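PDB 4U3W: 2-aminomuconate 6-semialdehyde dehydrogenase from Burkholderia cenocepacia, which probably catalyses the NAD+-dependent oxidation of 2-aminomuconate 6-semialdehyde to 2-aminomuconate. Local coordinates for residues I155-R160 with V500-A505; K161-I166 with Y494-N499; R362-E367 with A402-E407; T393-L398 with G411-I416. All coordinates share one frame; numbering follows the deposited sequence.

Contact 1: residues I155-R160 with V500-A505; sequences INYVTR and VCVRIA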
loop_
_atom_site.group_PDB
_atom_site.type_symbol
_atom_site.label_atom_id
_atom_site.label_comp_id
_atom_site.label_asym_id
_atom_site.label_seq_id
_atom_site.Cartn_x
_atom_site.Cartn_y
_atom_site.Cartn_z
ATOM N N ILE A 155 -12.708 12.166 -9.469
ATOM C CA ILE A 155 -12.216 11.182 -8.542
ATOM C C ILE A 155 -12.137 9.833 -9.266
ATOM O O ILE A 155 -12.960 9.544 -10.165
ATOM C CB ILE A 155 -13.109 11.086 -7.275
ATOM C CG1 ILE A 155 -14.553 10.736 -7.632
ATOM C CG2 ILE A 155 -13.073 12.438 -6.502
ATOM C CD1 ILE A 155 -15.451 10.528 -6.407
ATOM N N ASN A 156 -11.148 9.026 -8.898
ATOM C CA ASN A 156 -10.968 7.688 -9.437
ATOM C C ASN A 156 -10.975 6.691 -8.315
ATOM O O ASN A 156 -10.311 6.915 -7.297
ATOM C CB ASN A 156 -9.623 7.525 -10.172
ATOM C CG ASN A 156 -9.406 8.543 -11.274
ATOM O OD1 ASN A 156 -9.616 8.243 -12.481
ATOM N ND2 ASN A 156 -8.938 9.744 -10.891
ATOM N N TYR A 157 -11.701 5.591 -8.455
ATOM C CA TYR A 157 -11.407 4.508 -7.548
ATOM C C TYR A 157 -11.406 3.153 -8.270
ATOM O O TYR A 157 -12.116 2.959 -9.294
ATOM C CB TYR A 157 -12.389 4.508 -6.378
ATOM C CG TYR A 157 -13.834 4.513 -6.855
ATOM C CD1 TYR A 157 -14.527 5.709 -7.042
ATOM C CD2 TYR A 157 -14.492 3.329 -7.063
ATOM C CE1 TYR A 157 -15.882 5.701 -7.525
ATOM C CE2 TYR A 157 -15.874 3.299 -7.518
ATOM C CZ TYR A 157 -16.545 4.496 -7.722
ATOM O OH TYR A 157 -17.878 4.425 -8.150
ATOM N N VAL A 158 -10.598 2.227 -7.749
ATOM C CA VAL A 158 -10.402 0.970 -8.439
ATOM C C VAL A 158 -11.210 -0.155 -7.822
ATOM O O VAL A 158 -11.016 -0.469 -6.663
ATOM C CB VAL A 158 -8.916 0.572 -8.459
ATOM C CG1 VAL A 158 -8.771 -0.772 -9.226
ATOM C CG2 VAL A 158 -8.139 1.676 -9.144
ATOM N N THR A 159 -12.175 -0.702 -8.579
ATOM C CA THR A 159 -13.023 -1.792 -8.106
ATOM C C THR A 159 -12.532 -3.127 -8.682
ATOM O O THR A 159 -11.786 -3.153 -9.659
ATOM C CB THR A 159 -14.497 -1.608 -8.510
ATOM O OG1 THR A 159 -14.636 -1.771 -9.939
ATOM C CG2 THR A 159 -15.000 -0.220 -8.091
ATOM N N ARG A 160 -12.923 -4.238 -8.055
ATOM C CA ARG A 160 -12.562 -5.590 -8.530
ATOM C C ARG A 160 -13.872 -6.330 -8.630
ATOM O O ARG A 160 -14.752 -6.162 -7.766
ATOM C CB ARG A 160 -11.610 -6.290 -7.563
ATOM C CG ARG A 160 -10.192 -5.695 -7.469
ATOM C CD ARG A 160 -9.304 -6.740 -6.761
ATOM N NE ARG A 160 -7.946 -6.311 -6.438
ATOM C CZ ARG A 160 -7.489 -6.147 -5.188
ATOM N NH1 ARG A 160 -8.290 -6.371 -4.150
ATOM N NH2 ARG A 160 -6.233 -5.750 -4.960
ATOM N N VAL A 500 -13.011 3.425 -12.027
ATOM C CA VAL A 500 -14.207 4.241 -12.168
ATOM C C VAL A 500 -13.805 5.708 -11.940
ATOM O O VAL A 500 -13.274 6.050 -10.859
ATOM C CB VAL A 500 -15.322 3.841 -11.197
ATOM C CG1 VAL A 500 -16.516 4.841 -11.252
ATOM C CG2 VAL A 500 -15.741 2.382 -11.388
ATOM N N CYS A 501 -14.017 6.533 -12.970
ATOM C CA CYS A 501 -13.562 7.902 -13.015
ATOM C C CYS A 501 -14.758 8.846 -13.101
ATOM O O CYS A 501 -15.436 8.879 -14.117
ATOM C CB CYS A 501 -12.618 8.111 -14.219
ATOM S SG CYS A 501 -11.895 9.761 -14.343
ATOM N N VAL A 502 -14.995 9.625 -12.035
ATOM C CA VAL A 502 -16.203 10.408 -11.884
ATOM C C VAL A 502 -15.898 11.913 -11.854
ATOM O O VAL A 502 -15.154 12.387 -10.976
ATOM C CB VAL A 502 -16.969 10.055 -10.550
ATOM C CG1 VAL A 502 -18.212 10.904 -10.422
ATOM C CG2 VAL A 502 -17.295 8.535 -10.442
ATOM N N ARG A 503 -16.472 12.670 -12.785
ATOM C CA ARG A 503 -16.267 14.122 -12.775
ATOM C C ARG A 503 -17.042 14.710 -11.605
ATOM O O ARG A 503 -18.179 14.306 -11.397
ATOM C CB ARG A 503 -16.717 14.757 -14.102
ATOM C CG ARG A 503 -16.508 16.268 -14.065
ATOM C CD ARG A 503 -16.733 16.944 -15.421
ATOM N NE ARG A 503 -16.471 18.381 -15.247
ATOM C CZ ARG A 503 -16.900 19.358 -16.057
ATOM N NH1 ARG A 503 -17.605 19.087 -17.153
ATOM N NH2 ARG A 503 -16.594 20.621 -15.754
ATOM N N ILE A 504 -16.449 15.596 -10.796
ATOM C CA ILE A 504 -17.231 16.168 -9.699
ATOM C C ILE A 504 -17.268 17.708 -9.791
ATOM O O ILE A 504 -17.999 18.358 -9.039
ATOM C CB ILE A 504 -16.700 15.743 -8.293
ATOM C CG1 ILE A 504 -15.267 16.226 -8.068
ATOM C CG2 ILE A 504 -16.763 14.185 -8.160
ATOM C CD1 ILE A 504 -14.729 16.115 -6.583
ATOM N N ALA A 505 -16.443 18.273 -10.666
ATOM C CA ALA A 505 -16.375 19.717 -10.868
ATOM C C ALA A 505 -15.743 20.024 -12.212
ATOM O O ALA A 505 -15.029 19.201 -12.799
ATOM C CB ALA A 505 -15.594 20.392 -9.748
ATOM O OXT ALA A 505 -15.948 21.116 -12.738
#

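Contact 2: residues K161-I166 with Y494-N499; sequences KPLGVI and YSELTN. With MG (magnesium ion), chain E.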
loop_
_atom_site.group_PDB
_atom_site.type_symbol
_atom_site.label_atom_id
_atom_site.label_comp_id
_atom_site.label_asym_id
_atom_site.label_seq_id
_atom_site.Cartn_x
_atom_site.Cartn_y
_atom_site.Cartn_z
ATOM N N LYS A 161 -14.066 -7.069 -9.718
ATOM C CA LYS A 161 -15.192 -7.950 -9.795
ATOM C C LYS A 161 -14.589 -9.303 -10.274
ATOM O O LYS A 161 -13.450 -9.333 -10.757
ATOM C CB LYS A 161 -16.314 -7.388 -10.752
ATOM C CG LYS A 161 -15.886 -7.107 -12.200
ATOM C CD LYS A 161 -17.095 -6.720 -13.199
ATOM C CE LYS A 161 -17.628 -5.316 -12.902
ATOM N NZ LYS A 161 -16.568 -4.279 -13.032
ATOM N N PRO A 162 -15.330 -10.398 -10.148
ATOM C CA PRO A 162 -14.750 -11.662 -10.626
ATOM C C PRO A 162 -14.392 -11.609 -12.132
ATOM O O PRO A 162 -15.142 -10.921 -12.865
ATOM C CB PRO A 162 -15.890 -12.664 -10.414
ATOM C CG PRO A 162 -16.921 -11.998 -9.549
ATOM C CD PRO A 162 -16.738 -10.537 -9.707
ATOM N N LEU A 163 -13.329 -12.304 -12.585
ATOM C CA LEU A 163 -13.161 -12.619 -14.036
ATOM C C LEU A 163 -14.379 -13.342 -14.617
ATOM O O LEU A 163 -14.834 -13.047 -15.734
ATOM C CB LEU A 163 -11.931 -13.487 -14.281
ATOM C CG LEU A 163 -10.518 -12.936 -14.106
ATOM C CD1 LEU A 163 -9.457 -14.010 -14.388
ATOM C CD2 LEU A 163 -10.356 -11.804 -15.094
ATOM N N GLY A 164 -14.918 -14.298 -13.864
ATOM C CA GLY A 164 -16.085 -15.032 -14.315
ATOM C C GLY A 164 -15.961 -16.511 -13.985
ATOM O O GLY A 164 -16.343 -16.952 -12.862
ATOM N N VAL A 165 -15.460 -17.268 -14.967
ATOM C CA VAL A 165 -15.298 -18.700 -14.833
ATOM C C VAL A 165 -13.802 -19.023 -14.957
ATOM O O VAL A 165 -13.167 -18.753 -15.981
ATOM C CB VAL A 165 -16.071 -19.480 -15.906
ATOM C CG1 VAL A 165 -15.840 -20.977 -15.708
ATOM C CG2 VAL A 165 -17.594 -19.133 -15.845
ATOM N N ILE A 166 -13.236 -19.608 -13.918
ATOM C CA ILE A 166 -11.813 -19.940 -13.954
ATOM C C ILE A 166 -11.652 -21.416 -14.273
ATOM O O ILE A 166 -12.239 -22.220 -13.582
ATOM C CB ILE A 166 -11.132 -19.702 -12.611
ATOM C CG1 ILE A 166 -11.437 -18.294 -12.104
ATOM C CG2 ILE A 166 -9.586 -19.991 -12.758
ATOM C CD1 ILE A 166 -10.709 -17.242 -12.857
ATOM N N TYR A 494 -7.347 -13.094 -10.077
ATOM C CA TYR A 494 -8.664 -13.695 -10.144
ATOM C C TYR A 494 -9.812 -12.664 -10.208
ATOM O O TYR A 494 -10.976 -13.046 -10.008
ATOM C CB TYR A 494 -8.866 -14.634 -8.951
ATOM C CG TYR A 494 -7.937 -15.844 -9.019
ATOM C CD1 TYR A 494 -8.256 -16.964 -9.812
ATOM C CD2 TYR A 494 -6.733 -15.856 -8.312
ATOM C CE1 TYR A 494 -7.392 -18.060 -9.891
ATOM C CE2 TYR A 494 -5.867 -16.940 -8.371
ATOM C CZ TYR A 494 -6.192 -18.040 -9.145
ATOM O OH TYR A 494 -5.323 -19.094 -9.198
ATOM N N SER A 495 -9.474 -11.388 -10.459
ATOM C CA SER A 495 -10.448 -10.300 -10.619
ATOM C C SER A 495 -10.216 -9.468 -11.883
ATOM O O SER A 495 -9.065 -9.307 -12.304
ATOM C CB SER A 495 -10.400 -9.324 -9.426
ATOM O OG SER A 495 -10.862 -9.947 -8.261
ATOM N N GLU A 496 -11.285 -8.866 -12.418
ATOM C CA GLU A 496 -11.075 -7.778 -13.379
ATOM C C GLU A 496 -11.039 -6.458 -12.571
ATOM O O GLU A 496 -11.956 -6.197 -11.790
ATOM C CB GLU A 496 -12.168 -7.706 -14.463
ATOM C CG GLU A 496 -11.940 -8.656 -15.729
ATOM C CD GLU A 496 -10.627 -8.418 -16.578
ATOM O OE1 GLU A 496 -9.907 -7.434 -16.422
ATOM O OE2 GLU A 496 -10.317 -9.265 -17.431
ATOM N N LEU A 497 -9.970 -5.677 -12.744
ATOM C CA LEU A 497 -9.865 -4.329 -12.162
ATOM C C LEU A 497 -10.645 -3.370 -13.043
ATOM O O LEU A 497 -10.459 -3.388 -14.267
ATOM C CB LEU A 497 -8.426 -3.848 -12.101
ATOM C CG LEU A 497 -7.620 -4.304 -10.900
ATOM C CD1 LEU A 497 -7.631 -5.833 -10.807
ATOM C CD2 LEU A 497 -6.190 -3.715 -10.953
ATOM N N THR A 498 -11.460 -2.523 -12.428
ATOM C CA THR A 498 -12.086 -1.441 -13.166
ATOM C C THR A 498 -11.748 -0.128 -12.479
ATOM O O THR A 498 -11.930 -0.008 -11.275
ATOM C CB THR A 498 -13.633 -1.584 -13.253
ATOM O OG1 THR A 498 -13.966 -2.804 -13.916
ATOM C CG2 THR A 498 -14.290 -0.337 -14.052
ATOM N N ASN A 499 -11.198 0.806 -13.231
ATOM C CA ASN A 499 -11.032 2.165 -12.740
ATOM C C ASN A 499 -12.316 2.965 -13.063
ATOM O O ASN A 499 -12.696 3.061 -14.236
ATOM C CB ASN A 499 -9.796 2.815 -13.359
ATOM C CG ASN A 499 -9.489 4.187 -12.746
ATOM O OD1 ASN A 499 -9.255 4.303 -11.540
ATOM N ND2 ASN A 499 -9.513 5.227 -13.569
HETATM MG MG MG E . -7.208 -9.157 -13.011
HETATM O O HOH W 1 -7.978 -7.273 -14.522
HETATM O O HOH W 2 -6.485 -10.950 -14.204
#

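Contact 3: residues R362-E367 with A402-E407; sequences RLAVEE and ARCVRE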
loop_
_atom_site.group_PDB
_atom_site.type_symbol
_atom_site.label_atom_id
_atom_site.label_comp_id
_atom_site.label_asym_id
_atom_site.label_seq_id
_atom_site.Cartn_x
_atom_site.Cartn_y
_atom_site.Cartn_z
ATOM N N ARG A 362 20.032 -43.773 -16.705
ATOM C CA ARG A 362 20.923 -44.349 -17.699
ATOM C C ARG A 362 21.653 -43.258 -18.487
ATOM O O ARG A 362 22.848 -43.384 -18.771
ATOM C CB ARG A 362 20.154 -45.294 -18.669
ATOM C CG ARG A 362 19.614 -46.555 -17.996
ATOM C CD ARG A 362 19.075 -47.614 -18.992
ATOM N NE ARG A 362 17.945 -47.161 -19.802
ATOM C CZ ARG A 362 16.679 -47.133 -19.380
ATOM N NH1 ARG A 362 16.371 -47.505 -18.138
ATOM N NH2 ARG A 362 15.716 -46.720 -20.202
ATOM N N LEU A 363 20.954 -42.182 -18.853
ATOM C CA LEU A 363 21.628 -41.087 -19.574
ATOM C C LEU A 363 22.772 -40.438 -18.766
ATOM O O LEU A 363 23.829 -40.143 -19.337
ATOM C CB LEU A 363 20.617 -40.012 -19.981
ATOM C CG LEU A 363 21.227 -38.810 -20.690
ATOM C CD1 LEU A 363 21.922 -39.203 -21.983
ATOM C CD2 LEU A 363 20.220 -37.699 -20.912
ATOM N N ALA A 364 22.567 -40.208 -17.456
ATOM C CA ALA A 364 23.627 -39.643 -16.599
ATOM C C ALA A 364 24.877 -40.497 -16.668
ATOM O O ALA A 364 25.993 -39.974 -16.825
ATOM C CB ALA A 364 23.170 -39.505 -15.128
ATOM N N VAL A 365 24.706 -41.810 -16.584
ATOM C CA VAL A 365 25.857 -42.710 -16.697
ATOM C C VAL A 365 26.585 -42.578 -18.079
ATOM O O VAL A 365 27.831 -42.557 -18.134
ATOM C CB VAL A 365 25.438 -44.204 -16.466
ATOM C CG1 VAL A 365 26.576 -45.144 -16.817
ATOM C CG2 VAL A 365 25.024 -44.426 -15.031
ATOM N N GLU A 366 25.829 -42.504 -19.185
ATOM C CA GLU A 366 26.463 -42.284 -20.505
ATOM C C GLU A 366 27.192 -40.919 -20.589
ATOM O O GLU A 366 28.200 -40.791 -21.287
ATOM C CB GLU A 366 25.422 -42.410 -21.637
ATOM N N GLU A 367 26.685 -39.903 -19.874
ATOM C CA GLU A 367 27.293 -38.579 -19.905
ATOM C C GLU A 367 28.515 -38.519 -18.975
ATOM O O GLU A 367 29.156 -37.467 -18.870
ATOM C CB GLU A 367 26.281 -37.469 -19.516
ATOM C CG GLU A 367 25.156 -37.274 -20.519
ATOM C CD GLU A 367 24.299 -36.027 -20.299
ATOM O OE1 GLU A 367 23.789 -35.792 -19.174
ATOM O OE2 GLU A 367 24.105 -35.288 -21.296
ATOM N N ALA A 402 25.789 -30.677 -19.464
ATOM C CA ALA A 402 25.196 -32.019 -19.602
ATOM C C ALA A 402 23.661 -31.964 -19.533
ATOM O O ALA A 402 23.085 -31.124 -18.821
ATOM C CB ALA A 402 25.733 -32.962 -18.544
ATOM N N ARG A 403 23.000 -32.836 -20.316
ATOM C CA ARG A 403 21.537 -32.868 -20.315
ATOM C C ARG A 403 21.008 -33.187 -18.899
ATOM O O ARG A 403 19.985 -32.656 -18.474
ATOM C CB ARG A 403 20.996 -33.872 -21.349
ATOM C CG ARG A 403 21.379 -33.545 -22.808
ATOM C CD ARG A 403 20.779 -34.591 -23.774
ATOM N NE ARG A 403 19.363 -34.730 -23.451
ATOM C CZ ARG A 403 18.627 -35.806 -23.693
ATOM N NH1 ARG A 403 19.153 -36.874 -24.267
ATOM N NH2 ARG A 403 17.360 -35.803 -23.341
ATOM N N CYS A 404 21.708 -34.037 -18.165
ATOM C CA CYS A 404 21.195 -34.461 -16.866
ATOM C C CYS A 404 21.276 -33.392 -15.791
ATOM O O CYS A 404 20.640 -33.567 -14.751
ATOM C CB CYS A 404 21.916 -35.732 -16.379
ATOM S SG CYS A 404 21.281 -37.213 -17.299
ATOM N N VAL A 405 22.038 -32.321 -16.026
ATOM C CA VAL A 405 22.038 -31.199 -15.099
ATOM C C VAL A 405 21.300 -30.000 -15.705
ATOM O O VAL A 405 21.226 -28.963 -15.052
ATOM C CB VAL A 405 23.461 -30.745 -14.683
ATOM C CG1 VAL A 405 24.215 -31.905 -14.119
ATOM C CG2 VAL A 405 24.258 -30.159 -15.856
ATOM N N ARG A 406 20.762 -30.131 -16.929
ATOM C CA ARG A 406 19.974 -29.028 -17.508
ATOM C C ARG A 406 18.474 -29.361 -17.582
ATOM O O ARG A 406 17.616 -28.472 -17.376
ATOM C CB ARG A 406 20.496 -28.625 -18.895
ATOM C CG ARG A 406 21.915 -28.079 -18.878
ATOM C CD ARG A 406 22.314 -27.423 -20.223
ATOM N NE ARG A 406 21.797 -26.052 -20.356
ATOM C CZ ARG A 406 22.358 -24.975 -19.797
ATOM N NH1 ARG A 406 23.467 -25.079 -19.056
ATOM N NH2 ARG A 406 21.813 -23.772 -19.979
ATOM N N GLU A 407 18.138 -30.618 -17.829
ATOM C CA GLU A 407 16.731 -30.974 -18.049
ATOM C C GLU A 407 16.035 -31.415 -16.755
ATOM O O GLU A 407 16.600 -32.140 -15.923
ATOM C CB GLU A 407 16.632 -32.054 -19.114
ATOM C CG GLU A 407 17.154 -31.573 -20.466
ATOM C CD GLU A 407 17.342 -32.685 -21.510
ATOM O OE1 GLU A 407 16.788 -33.798 -21.349
ATOM O OE2 GLU A 407 18.034 -32.410 -22.520
#

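Contact 4: residues T393-L398 with G411-I416; sequences TIWTGL and GPVCHI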
loop_
_atom_site.group_PDB
_atom_site.type_symbol
_atom_site.label_atom_id
_atom_site.label_comp_id
_atom_site.label_asym_id
_atom_site.label_seq_id
_atom_site.Cartn_x
_atom_site.Cartn_y
_atom_site.Cartn_z
ATOM N N THR A 393 19.057 -40.770 -5.336
ATOM C CA THR A 393 20.255 -40.858 -6.173
ATOM C C THR A 393 21.068 -39.568 -6.100
ATOM O O THR A 393 20.501 -38.494 -6.069
ATOM C CB THR A 393 19.849 -41.185 -7.637
ATOM O OG1 THR A 393 19.146 -42.429 -7.634
ATOM C CG2 THR A 393 21.037 -41.272 -8.570
ATOM N N ILE A 394 22.391 -39.699 -5.991
ATOM C CA ILE A 394 23.312 -38.567 -6.004
ATOM C C ILE A 394 24.360 -38.799 -7.104
ATOM O O ILE A 394 24.943 -39.869 -7.176
ATOM C CB ILE A 394 24.029 -38.415 -4.623
ATOM C CG1 ILE A 394 23.036 -38.148 -3.477
ATOM C CG2 ILE A 394 25.132 -37.349 -4.654
ATOM C CD1 ILE A 394 23.749 -38.348 -2.084
ATOM N N TRP A 395 24.578 -37.798 -7.964
ATOM C CA TRP A 395 25.637 -37.836 -8.988
ATOM C C TRP A 395 26.720 -36.779 -8.730
ATOM O O TRP A 395 26.446 -35.742 -8.111
ATOM C CB TRP A 395 25.076 -37.573 -10.367
ATOM C CG TRP A 395 24.094 -38.599 -10.856
ATOM C CD1 TRP A 395 24.180 -39.950 -10.722
ATOM C CD2 TRP A 395 22.858 -38.331 -11.540
ATOM N NE1 TRP A 395 23.067 -40.545 -11.286
ATOM C CE2 TRP A 395 22.249 -39.571 -11.798
ATOM C CE3 TRP A 395 22.227 -37.163 -11.969
ATOM C CZ2 TRP A 395 21.029 -39.675 -12.450
ATOM C CZ3 TRP A 395 21.017 -37.258 -12.605
ATOM C CH2 TRP A 395 20.437 -38.514 -12.859
ATOM N N THR A 396 27.932 -37.040 -9.231
ATOM C CA THR A 396 28.939 -36.001 -9.427
ATOM C C THR A 396 29.635 -36.130 -10.802
ATOM O O THR A 396 29.387 -37.092 -11.549
ATOM C CB THR A 396 30.044 -36.032 -8.303
ATOM O OG1 THR A 396 30.622 -37.334 -8.253
ATOM C CG2 THR A 396 29.457 -35.718 -6.938
ATOM N N GLY A 397 30.504 -35.176 -11.146
ATOM C CA GLY A 397 31.339 -35.334 -12.343
ATOM C C GLY A 397 30.777 -34.845 -13.665
ATOM O O GLY A 397 31.430 -34.951 -14.681
ATOM N N LEU A 398 29.575 -34.293 -13.681
ATOM C CA LEU A 398 29.002 -33.799 -14.946
ATOM C C LEU A 398 29.261 -32.289 -15.152
ATOM O O LEU A 398 29.192 -31.512 -14.202
ATOM C CB LEU A 398 27.503 -34.094 -14.977
ATOM C CG LEU A 398 27.122 -35.578 -14.916
ATOM C CD1 LEU A 398 25.604 -35.741 -14.775
ATOM C CD2 LEU A 398 27.611 -36.282 -16.206
ATOM N N GLY A 411 12.484 -36.488 -10.322
ATOM C CA GLY A 411 12.725 -37.672 -9.506
ATOM C C GLY A 411 13.675 -37.336 -8.336
ATOM O O GLY A 411 14.072 -36.164 -8.196
ATOM N N PRO A 412 13.997 -38.339 -7.489
ATOM C CA PRO A 412 14.807 -38.175 -6.269
ATOM C C PRO A 412 16.278 -38.234 -6.601
ATOM O O PRO A 412 16.948 -39.242 -6.394
ATOM C CB PRO A 412 14.398 -39.370 -5.384
ATOM C CG PRO A 412 14.067 -40.483 -6.453
ATOM C CD PRO A 412 13.421 -39.702 -7.608
ATOM N N VAL A 413 16.771 -37.120 -7.123
ATOM C CA VAL A 413 18.134 -37.072 -7.606
ATOM C C VAL A 413 18.666 -35.641 -7.496
ATOM O O VAL A 413 17.913 -34.657 -7.576
ATOM C CB VAL A 413 18.209 -37.597 -9.067
ATOM C CG1 VAL A 413 17.442 -36.667 -10.045
ATOM C CG2 VAL A 413 19.637 -37.804 -9.500
ATOM N N CYS A 414 19.963 -35.530 -7.235
ATOM C CA CYS A 414 20.654 -34.264 -7.353
ATOM C C CYS A 414 22.041 -34.568 -7.882
ATOM O O CYS A 414 22.603 -35.622 -7.576
ATOM C CB CYS A 414 20.742 -33.522 -5.994
ATOM S SG CYS A 414 21.529 -34.409 -4.630
ATOM N N HIS A 415 22.571 -33.630 -8.665
ATOM C CA HIS A 415 23.971 -33.620 -9.049
ATOM C C HIS A 415 24.704 -32.588 -8.129
ATOM O O HIS A 415 24.192 -31.518 -7.873
ATOM C CB HIS A 415 24.145 -33.256 -10.538
ATOM C CG HIS A 415 25.579 -33.094 -10.952
ATOM N ND1 HIS A 415 26.252 -31.888 -10.862
ATOM C CD2 HIS A 415 26.478 -33.982 -11.445
ATOM C CE1 HIS A 415 27.502 -32.044 -11.271
ATOM N NE2 HIS A 415 27.667 -33.307 -11.620
ATOM N N ILE A 416 25.911 -32.905 -7.680
ATOM C CA ILE A 416 26.710 -31.968 -6.838
ATOM C C ILE A 416 28.008 -31.603 -7.580
ATOM O O ILE A 416 28.723 -32.504 -8.050
ATOM C CB ILE A 416 27.016 -32.613 -5.443
ATOM C CG1 ILE A 416 25.723 -33.276 -4.935
ATOM C CG2 ILE A 416 27.577 -31.556 -4.384
ATOM C CD1 ILE A 416 25.782 -33.940 -3.591
HETATM O O HOH W 3 30.943 -32.763 -9.681
#

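Contact 1: residues I155-R160 with V500-A505
Tyr157 lies alongside Val500, both side chains projecting from the same face of an antiparallel strand pair. Its chi1 of 53° puts CG between the backbone N and the carbonyl carbon. From CB the ring then runs out beside Val500: CE1 lies 3.9 Å from Val500 CG1, and CZ closes to 3.5 Å from that methyl. On the other edge of the ring CE2 meets Val500 CB at 3.8 Å. This CB sits over one ring face, displaced toward the rim, in a CH-pi contact 22° off the ring normal. At the tip, OH passes 3.4 Å from Val500 CG1, and its hydrogen bond goes to His449 of the second subunit. At the base of these side chains, the backbones of Tyr157 and Val500 form a hydrogen-bonded pair; Val500 N to Tyr157 O, 2.9 Å, is nearly straight at 174°. Ile155 and Val502 form the next such pair, and Ile155 CG1 packs against Val502 CB at 3.8 Å. Between them Asn156 and Cys501 make a non-hydrogen-bonded pair on the other face, where Asn156 ND2 is held by Thr146 and by the carbonyl of Phe144. Beyond Val502 the pairing ends in a classic beta bulge, Ile504 and Ala505 both facing Glu153. The two strands belong to the protruding oligomerisation arm familiar from aldehyde dehydrogenases: strand 141-147 flanks 153-169 on one side, while 495-503 pairs in parallel with a strand of the second subunit, carrying the sheet across the interface, and Tyr143 of the fourth subunit stacks on the Tyr157 ring.

Contact 2: residues K161-I166 with Y494-N499
Lys161 O accepts the backbone N-H of Glu496 at 2.8 Å, nearly in line with its C=O bond although the bond is bent at the hydrogen (145°), and Ser495 CB closes in on the same oxygen at 3.3 Å. The return bond, Lys161 N to Glu496 O at 3.1 Å, completes a hydrogen-bonded antiparallel pair. Next to it, Pro162 and Ser495 form a non-hydrogen-bonded pair whose side chains diverge. The Lys161 chain bends at chi3 (72°) and again at chi4, bringing NZ within 3.1 Å of Thr498 OG1. Each is hydrogen-bonded to a backbone carbonyl of the second subunit, NZ to Ile455 and OG1 to Thr457. This is the root of the antiparallel oligomerisation arm, where strand 495-503 starts directly after helix 487-493 and strand 153-169 is interrupted at Leu163-Gly164 before entering the probable cofactor-binding domain. There, the Leu163 side chain crosses that of Glu496 at about a right angle, CD2 3.5 Å from OE2, while OE1 forms a salt bridge with Arg484 of the second subunit. Ile166 CD1 approaches the edge of the Tyr494 ring near its plane, 3.9 Å from CD1, and the ring's OH is held by Glu485. Ser495 turns its carbonyl O to a magnesium ion at 2.0 Å. Asp492 O and two waters also bind the metal, and one of these waters, 2.5 Å from the ion, donates to Glu496 OE1 and accepts from Leu497 N.

Contact 3: residues R362-E367 with A402-E407
The guanidinium of Arg403 carries Leu363 on one face and a carboxylate at its edge. Leu363 CD2 stands over that face toward the rim, 3.6 Å from Arg403 NH1, its side chain crossing the arginine at about a right angle. At the edge, Arg403 grips Glu407 side-on with two nitrogens: NE reaches OE2 at 2.8 Å with the acceptor almost in the guanidinium plane, and NH2 takes OE1, an oxygen that Tyr360 OH also binds. A second flat group, the Glu367 carboxylate, is turned 77° from the guanidinium and uses its oxygens on the backbone instead. Glu367 OE2 accepts from Arg403 N and OE1 from Cys404 N, both at 2.9 Å and both through syn lone pairs. The Glu367 side chain is extended beyond CG (chi2 -169°), which carries the carboxylate from the end of helix 351-366 across to the opposite segment. Ala402 CB borders it, 3.5 Å from Glu367 OE1. Beside the carboxylate, Cys404 SG is wedged into the helix surface, 3.7 Å from both Leu363 CG and Ala364 CB. The contact thus joins the last turn of helix 351-366 to the start of the weakly bonded helix 403-406. Two N-H groups at the beginning of that helix pointing at one carboxylate would probably favour its ionised form, and with both oxygens engaged its rotation is fixed; the paired Glu407 likewise fixes the orientation of the guanidinium under Leu363.

Contact 4: residues T393-L398 with G411-I416
Val413 CG2 sits over the face of the six-membered ring of Trp395, slightly toward the rim, 3.4 Å from CZ3 and 11° off the ring normal, a close CH-pi contact. On the same face of the sheet, His415 reaches past the strand end: with CG anti to the backbone N (chi1 174°), NE2 accepts the N-H of Leu398 at 3.0 Å, the donor lying 23° out of the ring plane. This is consistent with an unprotonated NE2. Leu398 CB packs 3.5 Å from the same nitrogen. On the reverse face Ile394 CG2 meets Ile416 CD1 at 3.6 Å. What sets these positions is parallel pairing, from Thr393 with Val413 to Trp395 with His415; Trp395 N to Cys414 O, 3.0 Å, and Ile416 N to Trp395 O, 2.9 Å, are the straighter bonds. Past the strand, a water links Gly397 N to Ile416 O. The inverse gamma turn at Pro412 leads in at the other end. Both strands belong to a beta-alpha-beta unit with helix 403-406 between them, in a seven-stranded sheet where 370-373 and 309-315 flank the pair. Helix 319-331 covers the Ile394 and Ile416 face; on the other, helix 351-366 sets Phe361 nearly perpendicular to the Trp395 ring.

How the contacts relate
The four contacts form two pairs at opposite sides of the chain's centre. Contacts 1 and 2 are successive lengths of one strand pair, centres about 18 Å apart, joined by a probable hydrogen bond from Thr159 N to Thr498 O (2.8 Å); both touch the second subunit. The magnesium ion belongs to contact 2, and the Thr159 side chain of contact 1 is about 11 Å from that ion. Contacts 3 and 4, centres about 10 Å apart, interlock along the chain and touch where Ala364 CB meets Trp395 CZ2 at 3.4 Å; no other subunit reaches them. The nearest atoms of contacts 2 and 4 are about 25 Å apart, so these two contacts do not touch within the chain.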